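Local coordinates for protein succinyl-CoA ligase (ADP-forming) subunit alpha (Methanosaeta concilii, PDB 6HXI) that belongs to the succinyl-CoA ligase alpha-subunit family, binds coenzyme A, and also carries a region related to the C-terminal domain of citrate synthase, at residues 317-320 / 324-327; 195-200 / 223-228. All coordinates share one frame; numbering follows the deposited sequence.

Interaction 1. Residues 317-320 / 324-327; sequences DMLL and IVQK
Ile-324 and Val-325 fold back over the end of helix 308-322 and meet Leu-319 with both backbone and side chain. Ile-324 N reaches Leu-319 O at 2.8 Å, a bond spanning five residues, but the N-H is bent to 115° and the bond is weak. CG1 of Ile-324 lies beside the backbone N of the same residue (chi1 -60°), so that CD1 and CG2 fork round the CD2 branch of Leu-319, CD1 at 3.9 Å from it. Val-325 N takes the same oxygen, Leu-319 O, at 3.2 Å along a nearly straight 169° line; the donor stands well above the carbonyl plane. Val-325 has its CB toward the helix, and CG2 sits 3.6 Å from Leu-319 CB and 3.8 Å from Leu-319 CD1, while Cys-171 and Asp-194 touch Val-325 from loops. Farther along, Val-325 O lies 3.4 Å from CD2 of Leu-320, whose CB points away from the loop while the CD2 end comes nearer. Lys-327 N lies 4.3 Å from that CD2, at the margin of the contact. One main-chain oxygen thus takes a nearly straight bond from Val-325 N and a weak one from Ile-324 N, which is consistent with holding the returning chain against the helix end, with the apolar groups of Leu-319, Ile-324 and Val-325 meeting beside the polar atoms.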
loop_
_atom_site.group_PDB
_atom_site.type_symbol
_atom_site.label_atom_id
_atom_site.label_comp_id
_atom_site.label_asym_id
_atom_site.label_seq_id
_atom_site.Cartn_x
_atom_site.Cartn_y
_atom_site.Cartn_z
ATOM N N ASP B 317 54.941 28.063 -43.401
ATOM C CA ASP B 317 56.370 28.397 -43.339
ATOM C C ASP B 317 56.665 29.712 -44.039
ATOM O O ASP B 317 57.453 30.500 -43.526
ATOM C CB ASP B 317 57.246 27.265 -43.906
ATOM C CG ASP B 317 57.453 26.075 -42.974
ATOM O OD1 ASP B 317 56.894 26.086 -41.846
ATOM O OD2 ASP B 317 58.158 25.122 -43.376
ATOM N N MET B 318 56.008 29.968 -45.183
ATOM C CA MET B 318 56.124 31.206 -45.949
ATOM C C MET B 318 55.624 32.398 -45.110
ATOM O O MET B 318 56.259 33.450 -45.129
ATOM C CB MET B 318 55.343 31.068 -47.260
ATOM C CG MET B 318 55.178 32.351 -48.043
ATOM S SD MET B 318 54.049 32.100 -49.439
ATOM C CE MET B 318 52.467 32.196 -48.622
ATOM N N LEU B 319 54.523 32.217 -44.339
ATOM C CA LEU B 319 53.989 33.272 -43.470
ATOM C C LEU B 319 54.915 33.530 -42.282
ATOM O O LEU B 319 55.021 34.680 -41.844
ATOM C CB LEU B 319 52.571 32.964 -42.977
ATOM C CG LEU B 319 51.458 32.797 -44.016
ATOM C CD1 LEU B 319 50.246 32.186 -43.374
ATOM C CD2 LEU B 319 51.062 34.119 -44.645
ATOM N N LEU B 320 55.601 32.462 -41.784
ATOM C CA LEU B 320 56.585 32.525 -40.689
ATOM C C LEU B 320 57.827 33.324 -41.080
ATOM O O LEU B 320 58.342 34.067 -40.244
ATOM C CB LEU B 320 57.043 31.124 -40.277
ATOM C CG LEU B 320 56.452 30.484 -39.028
ATOM C CD1 LEU B 320 57.250 29.253 -38.671
ATOM C CD2 LEU B 320 56.469 31.430 -37.817
ATOM N N ILE B 324 54.425 37.336 -41.054
ATOM C CA ILE B 324 52.962 37.507 -41.054
ATOM C C ILE B 324 52.357 36.766 -39.847
ATOM O O ILE B 324 51.491 37.303 -39.153
ATOM C CB ILE B 324 52.309 37.146 -42.428
ATOM C CG1 ILE B 324 52.873 38.043 -43.563
ATOM C CG2 ILE B 324 50.785 37.261 -42.362
ATOM C CD1 ILE B 324 52.402 37.729 -45.005
ATOM N N VAL B 325 52.909 35.574 -39.563
ATOM C CA VAL B 325 52.548 34.714 -38.438
ATOM C C VAL B 325 53.755 34.643 -37.490
ATOM O O VAL B 325 54.893 34.484 -37.948
ATOM C CB VAL B 325 52.079 33.303 -38.903
ATOM C CG1 VAL B 325 51.774 32.397 -37.716
ATOM C CG2 VAL B 325 50.854 33.405 -39.799
ATOM N N GLN B 326 53.498 34.793 -36.178
ATOM C CA GLN B 326 54.518 34.706 -35.137
ATOM C C GLN B 326 54.327 33.418 -34.332
ATOM O O GLN B 326 53.188 32.979 -34.141
ATOM C CB GLN B 326 54.476 35.935 -34.212
ATOM C CG GLN B 326 55.833 36.275 -33.564
ATOM C CD GLN B 326 55.729 36.956 -32.209
ATOM O OE1 GLN B 326 54.701 37.544 -31.838
ATOM N NE2 GLN B 326 56.807 36.896 -31.437
ATOM N N LYS B 327 55.439 32.826 -33.852
ATOM C CA LYS B 327 55.437 31.584 -33.074
ATOM C C LYS B 327 55.116 31.795 -31.580
ATOM O O LYS B 327 55.956 32.276 -30.818
ATOM C CB LYS B 327 56.752 30.814 -33.273
ATOM C CG LYS B 327 56.573 29.305 -33.245
ATOM C CD LYS B 327 57.637 28.612 -34.086
ATOM C CE LYS B 327 57.388 27.130 -34.227
ATOM N NZ LYS B 327 57.797 26.379 -33.008
#

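Interaction 2. Residues 195-200 / 223-228; sequences GIYEGV and PAIKMI
Tyr-197 brings its ring up to Ala-224 and Ile-225 where a beta-alpha-beta crossover of the CoA-ligase region starts and ends: strand 196-201 leads through helix 212-221 to strand 227-233, and the parallel strand 172-176 runs between the two. Because that strand intervenes, the segments share no hydrogen bond and meet through side chains beside the strand starts. The tyrosine CB begins the contact, 3.8 Å from Ile-225 CG1. With chi1 at 175°, CG is anti to the backbone N and the ring is carried toward residues 224-225. CG meets the same CG1, and on one flank CD1 lies 3.7 Å from Ile-225 CD1, the isoleucine crossing the tyrosine at about a right angle. On the other flank CD2 stands 3.7 Å from Ala-224 CB and CE2 only 3.3 Å from it, a tight approach; CZ follows at 3.8 Å. Both methyl groups come at the ring obliquely. The phenol OH marks the limit of the contact, 4.2 Å from Ala-224 CB. Tyr-219 of helix 212-221 packs on Ile-225 and also on Glu-198, whose OE1 forms a salt bridge with Arg-218 and whose OE2 is hydrogen-bonded to Thr-145 OG1. Within residues 223-226, before strand 227-233, Lys-226 NZ donates to Pro-223 O at 2.8 Å, tilted 22° from the carbonyl plane.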
loop_
_atom_site.group_PDB
_atom_site.type_symbol
_atom_site.label_atom_id
_atom_site.label_comp_id
_atom_site.label_asym_id
_atom_site.label_seq_id
_atom_site.Cartn_x
_atom_site.Cartn_y
_atom_site.Cartn_z
ATOM N N GLY B 195 47.705 25.498 -36.397
ATOM C CA GLY B 195 46.344 24.996 -36.315
ATOM C C GLY B 195 45.292 25.954 -36.825
ATOM O O GLY B 195 45.600 27.080 -37.227
ATOM N N ILE B 196 44.046 25.501 -36.813
ATOM C CA ILE B 196 42.927 26.331 -37.242
ATOM C C ILE B 196 42.595 27.428 -36.230
ATOM O O ILE B 196 42.735 27.254 -35.022
ATOM C CB ILE B 196 41.631 25.532 -37.626
ATOM C CG1 ILE B 196 41.033 24.759 -36.440
ATOM C CG2 ILE B 196 41.839 24.618 -38.824
ATOM C CD1 ILE B 196 39.656 25.169 -36.025
ATOM N N TYR B 197 42.126 28.550 -36.753
ATOM C CA TYR B 197 41.523 29.616 -35.987
ATOM C C TYR B 197 40.029 29.183 -35.964
ATOM O O TYR B 197 39.440 29.029 -34.895
ATOM C CB TYR B 197 41.674 30.965 -36.713
ATOM C CG TYR B 197 40.964 32.094 -36.004
ATOM C CD1 TYR B 197 39.620 32.361 -36.247
ATOM C CD2 TYR B 197 41.625 32.876 -35.059
ATOM C CE1 TYR B 197 38.940 33.359 -35.549
ATOM C CE2 TYR B 197 40.963 33.891 -34.371
ATOM C CZ TYR B 197 39.621 34.137 -34.629
ATOM O OH TYR B 197 38.957 35.147 -33.972
ATOM N N GLU B 198 39.460 28.938 -37.164
ATOM C CA GLU B 198 38.074 28.542 -37.378
ATOM C C GLU B 198 37.986 27.502 -38.504
ATOM O O GLU B 198 38.774 27.540 -39.453
ATOM C CB GLU B 198 37.259 29.795 -37.750
ATOM C CG GLU B 198 35.762 29.636 -37.646
ATOM C CD GLU B 198 35.011 30.937 -37.824
ATOM O OE1 GLU B 198 34.742 31.307 -38.988
ATOM O OE2 GLU B 198 34.699 31.595 -36.802
ATOM N N GLY B 199 37.011 26.616 -38.403
ATOM C CA GLY B 199 36.747 25.588 -39.405
ATOM C C GLY B 199 35.260 25.381 -39.614
ATOM O O GLY B 199 34.515 25.342 -38.636
ATOM N N VAL B 200 34.805 25.263 -40.871
ATOM C CA VAL B 200 33.374 25.072 -41.171
ATOM C C VAL B 200 33.175 23.989 -42.240
ATOM O O VAL B 200 33.903 23.975 -43.234
ATOM C CB VAL B 200 32.656 26.411 -41.593
ATOM C CG1 VAL B 200 31.224 26.168 -42.083
ATOM C CG2 VAL B 200 32.655 27.442 -40.465
ATOM N N PRO B 223 41.245 39.754 -39.230
ATOM C CA PRO B 223 42.702 39.993 -39.091
ATOM C C PRO B 223 43.485 38.848 -38.444
ATOM O O PRO B 223 44.658 38.674 -38.755
ATOM C CB PRO B 223 42.789 41.264 -38.232
ATOM C CG PRO B 223 41.408 41.833 -38.197
ATOM C CD PRO B 223 40.464 40.695 -38.402
ATOM N N ALA B 224 42.843 38.074 -37.567
ATOM C CA ALA B 224 43.436 36.934 -36.855
ATOM C C ALA B 224 43.899 35.789 -37.781
ATOM O O ALA B 224 44.879 35.100 -37.466
ATOM C CB ALA B 224 42.449 36.410 -35.837
ATOM N N ILE B 225 43.183 35.611 -38.925
ATOM C CA ILE B 225 43.425 34.616 -39.974
ATOM C C ILE B 225 44.412 35.185 -41.011
ATOM O O ILE B 225 44.166 36.255 -41.583
ATOM C CB ILE B 225 42.079 34.154 -40.617
ATOM C CG1 ILE B 225 41.259 33.306 -39.616
ATOM C CG2 ILE B 225 42.297 33.395 -41.956
ATOM C CD1 ILE B 225 39.748 33.231 -39.857
ATOM N N LYS B 226 45.516 34.450 -41.255
ATOM C CA LYS B 226 46.564 34.805 -42.223
ATOM C C LYS B 226 46.624 33.755 -43.358
ATOM O O LYS B 226 47.297 33.958 -44.363
ATOM C CB LYS B 226 47.940 34.877 -41.519
ATOM C CG LYS B 226 47.943 35.483 -40.115
ATOM C CD LYS B 226 47.759 36.992 -40.102
ATOM C CE LYS B 226 47.849 37.550 -38.709
ATOM N NZ LYS B 226 47.460 38.977 -38.684
ATOM N N MET B 227 45.913 32.634 -43.190
ATOM C CA MET B 227 45.955 31.516 -44.124
ATOM C C MET B 227 44.562 30.926 -44.341
ATOM O O MET B 227 43.831 30.720 -43.365
ATOM C CB MET B 227 46.847 30.461 -43.470
ATOM C CG MET B 227 47.686 29.695 -44.397
ATOM S SD MET B 227 48.614 28.516 -43.396
ATOM C CE MET B 227 48.331 27.084 -44.325
ATOM N N ILE B 228 44.192 30.630 -45.608
ATOM C CA ILE B 228 42.895 29.997 -45.920
ATOM C C ILE B 228 43.134 28.597 -46.521
ATOM O O ILE B 228 44.071 28.400 -47.282
ATOM C CB ILE B 228 41.914 30.877 -46.760
ATOM C CG1 ILE B 228 41.856 32.344 -46.228
ATOM C CG2 ILE B 228 40.498 30.249 -46.796
ATOM C CD1 ILE B 228 41.214 33.393 -47.170
#

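How the interactions relate
Interactions 1 and 2 lie about 13 Å apart, centre to centre, and touch through residues 226-227. Leu-319 CD1 rests 3.6 Å from Lys-226 O and 3.7 Å from Met-227 CG, while Val-325 CG2 packs against Lys-226 CG at 3.6 Å. The end of helix 308-322 and its returning loop therefore pack on Lys-226 and Met-227, while Tyr-197 packs on the residues just before, Ala-224 and Ile-225. None of the residues in either contact lines the coenzyme A pocket. A link to the pocket is indirect: helix 179-192 starts at pocket residue Gly-179, and its Phe-186 and Ile-189 pack on Ile-196, next to Tyr-197.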